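Local coordinates for MccB protein (Escherichia coli, PDB 6OM4) that uses ATP to activate the N-formylated peptide MccA and join it to AMP through a phosphoramidate in the biosynthesis of the nucleotide antibiotic microcin C, at residues 217-220 with 221-225; 265-268 with 269-273; 47-50 with 51-55. All coordinates share one frame; numbering follows the deposited sequence.

Contact 1 (217-220 with 221-225); sequences FNLI and NWVNK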
loop_
_atom_site.group_PDB
_atom_site.type_symbol
_atom_site.label_atom_id
_atom_site.label_comp_id
_atom_site.label_asym_id
_atom_site.label_seq_id
_atom_site.Cartn_x
_atom_site.Cartn_y
_atom_site.Cartn_z
ATOM N N PHE A 217 22.501 -4.533 7.518
ATOM C CA PHE A 217 21.716 -5.629 7.004
ATOM C C PHE A 217 20.694 -6.060 8.064
ATOM O O PHE A 217 19.661 -6.589 7.694
ATOM C CB PHE A 217 22.568 -6.834 6.615
ATOM C CG PHE A 217 23.094 -6.881 5.194
ATOM C CD1 PHE A 217 23.208 -5.738 4.406
ATOM C CD2 PHE A 217 23.507 -8.097 4.652
ATOM C CE1 PHE A 217 23.710 -5.799 3.111
ATOM C CE2 PHE A 217 24.038 -8.157 3.370
ATOM C CZ PHE A 217 24.121 -7.011 2.594
ATOM N N ASN A 218 20.986 -5.863 9.352
ATOM C CA ASN A 218 20.063 -6.343 10.412
ATOM C C ASN A 218 19.223 -5.195 10.982
ATOM O O ASN A 218 18.620 -5.342 12.027
ATOM C CB ASN A 218 20.792 -7.172 11.476
ATOM C CG ASN A 218 21.858 -6.379 12.203
ATOM O OD1 ASN A 218 22.369 -5.389 11.683
ATOM N ND2 ASN A 218 22.171 -6.770 13.429
ATOM N N LEU A 219 19.119 -4.065 10.276
ATOM C CA LEU A 219 18.253 -2.996 10.768
ATOM C C LEU A 219 16.824 -3.528 10.867
ATOM O O LEU A 219 16.093 -3.226 11.807
ATOM C CB LEU A 219 18.302 -1.816 9.807
ATOM C CG LEU A 219 17.343 -0.680 10.108
ATOM C CD1 LEU A 219 17.585 -0.053 11.456
ATOM C CD2 LEU A 219 17.447 0.366 9.027
ATOM N N ILE A 220 16.418 -4.295 9.859
ATOM C CA ILE A 220 15.051 -4.798 9.842
ATOM C C ILE A 220 14.827 -5.634 11.114
ATOM O O ILE A 220 13.759 -5.574 11.741
ATOM C CB ILE A 220 14.730 -5.585 8.562
ATOM C CG1 ILE A 220 13.274 -6.050 8.555
ATOM C CG2 ILE A 220 15.689 -6.742 8.319
ATOM C CD1 ILE A 220 12.275 -4.918 8.728
ATOM N N ASN A 221 15.842 -6.386 11.521
ATOM C CA ASN A 221 15.719 -7.220 12.762
ATOM C C ASN A 221 15.553 -6.339 14.002
ATOM O O ASN A 221 14.701 -6.631 14.880
ATOM C CB ASN A 221 16.878 -8.198 12.889
ATOM C CG ASN A 221 17.003 -9.092 11.683
ATOM O OD1 ASN A 221 17.737 -8.754 10.751
ATOM N ND2 ASN A 221 16.238 -10.175 11.671
ATOM N N TRP A 222 16.326 -5.247 14.068
ATOM C CA TRP A 222 16.202 -4.292 15.143
ATOM C C TRP A 222 14.797 -3.685 15.166
ATOM O O TRP A 222 14.178 -3.514 16.238
ATOM C CB TRP A 222 17.202 -3.152 15.000
ATOM C CG TRP A 222 18.627 -3.532 15.177
ATOM C CD1 TRP A 222 19.129 -4.687 15.706
ATOM C CD2 TRP A 222 19.750 -2.685 14.877
ATOM N NE1 TRP A 222 20.500 -4.598 15.771
ATOM C CE2 TRP A 222 20.904 -3.417 15.204
ATOM C CE3 TRP A 222 19.882 -1.397 14.335
ATOM C CZ2 TRP A 222 22.187 -2.883 15.037
ATOM C CZ3 TRP A 222 21.149 -0.892 14.127
ATOM C CH2 TRP A 222 22.283 -1.625 14.490
ATOM N N VAL A 223 14.359 -3.224 13.983
ATOM C CA VAL A 223 13.048 -2.536 13.889
ATOM C C VAL A 223 11.935 -3.485 14.352
ATOM O O VAL A 223 11.065 -3.134 15.088
ATOM C CB VAL A 223 12.815 -2.023 12.454
ATOM C CG1 VAL A 223 11.395 -1.508 12.308
ATOM C CG2 VAL A 223 13.821 -0.952 12.066
ATOM N N ASN A 224 11.994 -4.712 13.869
ATOM C CA ASN A 224 11.030 -5.720 14.161
ATOM C C ASN A 224 10.945 -5.898 15.685
ATOM O O ASN A 224 9.862 -5.836 16.263
ATOM C CB ASN A 224 11.388 -7.008 13.438
ATOM C CG ASN A 224 10.437 -8.144 13.758
ATOM O OD1 ASN A 224 10.760 -9.079 14.515
ATOM N ND2 ASN A 224 9.246 -8.025 13.241
ATOM N N LYS A 225 12.096 -6.133 16.332
ATOM C CA LYS A 225 12.119 -6.388 17.789
ATOM C C LYS A 225 11.564 -5.173 18.537
ATOM O O LYS A 225 10.685 -5.336 19.417
ATOM C CB LYS A 225 13.532 -6.785 18.242
ATOM C CG LYS A 225 13.792 -6.673 19.744
ATOM C CD LYS A 225 15.097 -7.317 20.213
ATOM C CE LYS A 225 15.086 -8.835 20.081
ATOM N NZ LYS A 225 16.081 -9.501 20.970
HETATM O O HOH W 1 18.758 -9.236 8.551
#
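The first turn of helix 219-230, which crosses between strands 208-211 and 234-240 of the Rossmann-like ThiF fold, brings Asn218 and Leu219 against Trp222 and Val223. Asn218, the N-cap residue, gives its carbonyl O to Trp222 N (3.1 Å), and the donor lies in the carbonyl plane. Leu219 O takes Val223 N at 2.8 Å, and Ile220 O takes Asn224 N at 2.9 Å, so helical bonding is regular from the start. With its CG anti to the carbonyl carbon (chi1 -68°), Trp222 folds back along the helix, and Asn218 O stands 3.6 Å above one face of the indole, toward its rim. The Asn218 amide, its plane 52° from the ring's, brings ND2 to 3.6 Å from Trp222 NE1. From another direction Leu219 CD1 reaches Trp222 CE3 and Val223 CG2, each at 3.9 Å; Leu219 also touches the bound adenosine phosphoramidate and Ala213. Asn221 makes polar contacts instead: a water donates both to its OD1 and to Phe217 O, while its ND2 bonds to Glu259. Of the two, the bond to Glu259 is the firmer, and together they may help to fix the rotation of the amide.

Contact 2 (265-268 with 269-273); sequences ADLY and GAEKE. Unlike the reference sequence in segment 269-273: Ala270 (reference Ser).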
loop_
_atom_site.group_PDB
_atom_site.type_symbol
_atom_site.label_atom_id
_atom_site.label_comp_id
_atom_site.label_asym_id
_atom_site.label_seq_id
_atom_site.Cartn_x
_atom_site.Cartn_y
_atom_site.Cartn_z
ATOM N N ALA A 265 17.263 -15.619 5.033
ATOM C CA ALA A 265 18.577 -15.869 5.663
ATOM C C ALA A 265 18.782 -14.870 6.808
ATOM O O ALA A 265 18.423 -13.714 6.695
ATOM C CB ALA A 265 19.695 -15.740 4.654
ATOM N N ASP A 266 19.364 -15.308 7.919
ATOM C CA ASP A 266 19.764 -14.314 8.932
ATOM C C ASP A 266 21.249 -14.403 9.291
ATOM O O ASP A 266 21.728 -13.494 9.974
ATOM C CB ASP A 266 18.916 -14.408 10.199
ATOM C CG ASP A 266 19.047 -15.738 10.893
ATOM O OD1 ASP A 266 19.432 -16.716 10.226
ATOM O OD2 ASP A 266 18.779 -15.775 12.105
ATOM N N LEU A 267 21.971 -15.446 8.865
ATOM C CA LEU A 267 23.429 -15.447 9.049
ATOM C C LEU A 267 24.119 -14.997 7.758
ATOM O O LEU A 267 24.327 -15.799 6.834
ATOM C CB LEU A 267 23.956 -16.816 9.491
ATOM C CG LEU A 267 25.492 -16.895 9.563
ATOM C CD1 LEU A 267 26.078 -15.746 10.388
ATOM C CD2 LEU A 267 25.978 -18.224 10.130
ATOM N N TYR A 268 24.530 -13.730 7.737
ATOM C CA TYR A 268 25.327 -13.153 6.661
ATOM C C TYR A 268 26.797 -13.347 7.043
ATOM O O TYR A 268 27.516 -12.402 7.365
ATOM C CB TYR A 268 24.911 -11.693 6.419
ATOM C CG TYR A 268 23.483 -11.571 5.955
ATOM C CD1 TYR A 268 23.160 -11.743 4.614
ATOM C CD2 TYR A 268 22.448 -11.407 6.865
ATOM C CE1 TYR A 268 21.843 -11.699 4.184
ATOM C CE2 TYR A 268 21.124 -11.373 6.453
ATOM C CZ TYR A 268 20.824 -11.515 5.105
ATOM O OH TYR A 268 19.539 -11.477 4.677
ATOM N N GLY A 269 27.233 -14.609 6.995
ATOM C CA GLY A 269 28.506 -14.968 7.538
ATOM C C GLY A 269 28.694 -16.459 7.546
ATOM O O GLY A 269 27.941 -17.160 6.851
ATOM N N ALA A 270 29.767 -16.907 8.218
ATOM C CA ALA A 270 30.118 -18.337 8.340
ATOM C C ALA A 270 30.584 -18.626 9.769
ATOM O O ALA A 270 31.124 -17.740 10.458
ATOM C CB ALA A 270 31.200 -18.740 7.380
ATOM N N GLU A 271 30.418 -19.899 10.170
ATOM C CA GLU A 271 30.987 -20.429 11.442
ATOM C C GLU A 271 32.524 -20.442 11.383
ATOM O O GLU A 271 33.169 -20.516 12.418
ATOM C CB GLU A 271 30.558 -21.869 11.757
ATOM C CG GLU A 271 29.236 -22.320 11.172
ATOM C CD GLU A 271 29.216 -22.540 9.661
ATOM O OE1 GLU A 271 28.560 -21.730 9.017
ATOM O OE2 GLU A 271 29.859 -23.506 9.128
ATOM N N LYS A 272 33.099 -20.440 10.177
ATOM C CA LYS A 272 34.543 -20.394 9.975
ATOM C C LYS A 272 34.978 -18.928 9.875
ATOM O O LYS A 272 34.556 -18.239 8.988
ATOM C CB LYS A 272 34.934 -21.179 8.727
ATOM C CG LYS A 272 34.778 -22.687 8.886
ATOM C CD LYS A 272 34.091 -23.391 7.757
ATOM C CE LYS A 272 33.646 -24.789 8.131
ATOM N NZ LYS A 272 32.282 -25.044 7.617
ATOM N N GLU A 273 35.812 -18.471 10.807
ATOM C CA GLU A 273 36.211 -17.065 10.850
ATOM C C GLU A 273 36.838 -16.615 9.524
ATOM O O GLU A 273 36.536 -15.520 9.072
ATOM C CB GLU A 273 37.182 -16.810 11.998
ATOM C CG GLU A 273 37.561 -15.346 12.111
ATOM C CD GLU A 273 38.427 -15.003 13.313
ATOM O OE1 GLU A 273 39.196 -15.884 13.769
ATOM O OE2 GLU A 273 38.327 -13.850 13.790
#
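Leu267 O accepts from Gly269 N at 3.1 Å, a weak bond bent to 131° that closes an inverse gamma turn with Tyr268 at its centre. The turn lies at the surface, in the loop between strand 243-250 and helix 273-285. Beyond it the chain straightens: Gly269 is almost fully extended, and Leu267 lies alongside this flat length of backbone. Leu267 extends its side chain with CG opposite the backbone N (chi1 174°), which places the branch beside its own carbonyl carbon and forward along the chain, against the Gly269 backbone. CG comes to 3.7 Å from Gly269 O, while CD1 sits 3.8 Å from both Gly269 N and Gly269 CA. The other methyl, CD2, leads on toward Glu271 and stops 4.5 Å from its OE1, a loose approach of an apolar group to a carboxylate oxygen. Farther on, Glu271 OE2 and Lys272 NZ form a salt bridge of 3.2 Å between neighbouring residues, the ammonium lying nearly in line with the C-O bond; Lys272 is also the N-cap of helix 273-285.

Tyr268 turns away from this strip: its OH bonds to the backbone of the bound peptide, and its ring meets Phe217 edge-to-face. Ala270 holds the loop to the helix that follows, its N bonding to Asp276 OD1 and its methyl resting on Ile275 and Ile279.

Within the turn itself the grip is therefore slight, one bent bond and the van der Waals contact of a leucine with a glycine backbone. The loop is also tied to helix 273-285, by the Ala270 amide and by a weak bond from Lys280 NZ to Tyr268 O, which is consistent with the tyrosine hydroxyl being held at the peptide by more than the gamma turn.

Contact 3 (47-50 with 51-55); sequences TPSS and YTAAL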
loop_
_atom_site.group_PDB
_atom_site.type_symbol
_atom_site.label_atom_id
_atom_site.label_comp_id
_atom_site.label_asym_id
_atom_site.label_seq_id
_atom_site.Cartn_x
_atom_site.Cartn_y
_atom_site.Cartn_z
ATOM N N THR A 47 -29.443 8.512 -11.658
ATOM C CA THR A 47 -29.817 9.513 -10.666
ATOM C C THR A 47 -30.259 8.744 -9.435
ATOM O O THR A 47 -30.713 7.608 -9.565
ATOM C CB THR A 47 -30.935 10.470 -11.140
ATOM O OG1 THR A 47 -32.198 9.805 -11.261
ATOM C CG2 THR A 47 -30.616 11.116 -12.469
ATOM N N PRO A 48 -30.140 9.324 -8.221
ATOM C CA PRO A 48 -30.472 8.617 -6.982
ATOM C C PRO A 48 -31.926 8.137 -7.032
ATOM O O PRO A 48 -32.815 8.916 -7.288
ATOM C CB PRO A 48 -30.325 9.681 -5.880
ATOM C CG PRO A 48 -29.360 10.691 -6.478
ATOM C CD PRO A 48 -29.657 10.692 -7.961
ATOM N N SER A 49 -32.140 6.858 -6.777
ATOM C CA SER A 49 -33.446 6.291 -6.894
ATOM C C SER A 49 -33.627 5.159 -5.882
ATOM O O SER A 49 -32.671 4.411 -5.589
ATOM C CB SER A 49 -33.650 5.800 -8.290
ATOM O OG SER A 49 -34.871 5.082 -8.362
ATOM N N SER A 50 -34.855 5.002 -5.361
ATOM C CA SER A 50 -35.205 3.825 -4.551
ATOM C C SER A 50 -35.381 2.599 -5.466
ATOM O O SER A 50 -35.559 2.701 -6.634
ATOM C CB SER A 50 -36.450 4.028 -3.716
ATOM O OG SER A 50 -37.555 4.360 -4.546
ATOM N N TYR A 51 -35.312 1.431 -4.865
ATOM C CA TYR A 51 -35.687 0.177 -5.511
ATOM C C TYR A 51 -37.067 0.284 -6.139
ATOM O O TYR A 51 -37.242 -0.052 -7.285
ATOM C CB TYR A 51 -35.734 -0.911 -4.449
ATOM C CG TYR A 51 -36.008 -2.301 -4.946
ATOM C CD1 TYR A 51 -34.957 -3.134 -5.304
ATOM C CD2 TYR A 51 -37.287 -2.814 -4.965
ATOM C CE1 TYR A 51 -35.177 -4.441 -5.712
ATOM C CE2 TYR A 51 -37.526 -4.127 -5.348
ATOM C CZ TYR A 51 -36.469 -4.934 -5.744
ATOM O OH TYR A 51 -36.682 -6.223 -6.143
ATOM N N THR A 52 -38.051 0.781 -5.380
ATOM C CA THR A 52 -39.449 0.847 -5.938
ATOM C C THR A 52 -39.564 1.869 -7.083
ATOM O O THR A 52 -40.196 1.570 -8.091
ATOM C CB THR A 52 -40.518 1.056 -4.860
ATOM O OG1 THR A 52 -40.410 2.425 -4.459
ATOM C CG2 THR A 52 -40.361 0.090 -3.709
ATOM N N ALA A 53 -38.956 3.057 -6.969
ATOM C CA ALA A 53 -38.986 4.048 -8.021
ATOM C C ALA A 53 -38.367 3.505 -9.312
ATOM O O ALA A 53 -38.853 3.837 -10.398
ATOM C CB ALA A 53 -38.302 5.334 -7.582
ATOM N N ALA A 54 -37.289 2.706 -9.190
ATOM C CA ALA A 54 -36.659 2.086 -10.337
ATOM C C ALA A 54 -37.571 0.979 -10.888
ATOM O O ALA A 54 -37.786 0.930 -12.071
ATOM C CB ALA A 54 -35.299 1.529 -9.983
ATOM N N LEU A 55 -38.097 0.141 -10.003
ATOM C CA LEU A 55 -38.998 -0.982 -10.399
ATOM C C LEU A 55 -40.219 -0.446 -11.157
ATOM O O LEU A 55 -40.672 -1.108 -12.075
ATOM C CB LEU A 55 -39.370 -1.775 -9.143
ATOM C CG LEU A 55 -40.339 -2.946 -9.287
ATOM C CD1 LEU A 55 -39.875 -3.912 -10.351
ATOM C CD2 LEU A 55 -40.462 -3.660 -7.963
#
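Ser50 grips two successive amides at the start of helix 51-58, and it does so with both of its oxygens. As the N-cap residue it takes Ala53 N on its side-chain OG at 3.1 Å, in a fairly straight bond with an N-H...O angle of 161°. Its carbonyl O takes Ala54 N, also at 3.1 Å, with the donor tilted 25° out of the carbonyl plane, and so begins the helical bonding pattern. The hydroxyl is in place because OG sits between the backbone N and the carbonyl carbon (chi1 58°), a rotamer that swings it round to face the first turn. A cap of this kind supplies an acceptor to an amide that has no earlier carbonyl within the helix, and the amides gathered there would probably polarise the hydroxyl oxygen.

Next outward lies Ser49, on the short, weakly bonded strand 49-50 whose backbone pairs with Tyr3 at the edge of a small antiparallel sheet. Its CB points toward the helix, and OG touches two alanine methyls, 3.5 Å from Ala53 CB and 3.9 Å from Ala54 CB.

Tyr51 leaves the contact on another side. Its CG is anti to the backbone N, and the ring extends to helix 62-74, where Phe65 and Phe69 meet it edge-to-face. Ala54, buried, rests on Phe65 as well as on Cys44 and Phe45. The passage from strand to helix thus combines serine oxygens at the cap with aromatic packing against helix 62-74. At the cap itself, the Ala53 methyl carbon CB also lies against Ser50 OG, at 3.3 Å.

From the N terminus the order is contact 3, contact 1, contact 2. Each is local, made within one unbroken run of residues, so they follow in series and neither nest nor cross. Contact 3 makes the turn from strand 49-50 into helix 51-58 in the N-terminal part of the chain, with its centre about 56 Å from that of contact 1 and about 68 Å from that of contact 2, across the centre of the chain. Contacts 1 and 2 both lie within the ThiF-family part of the chain, their centres about 17 Å apart. They touch where Phe217 CD2 comes 3.7 Å from Tyr268 CD1, joining the start of the crossover helix 219-230 to the peptide-binding loop before helix 273-285.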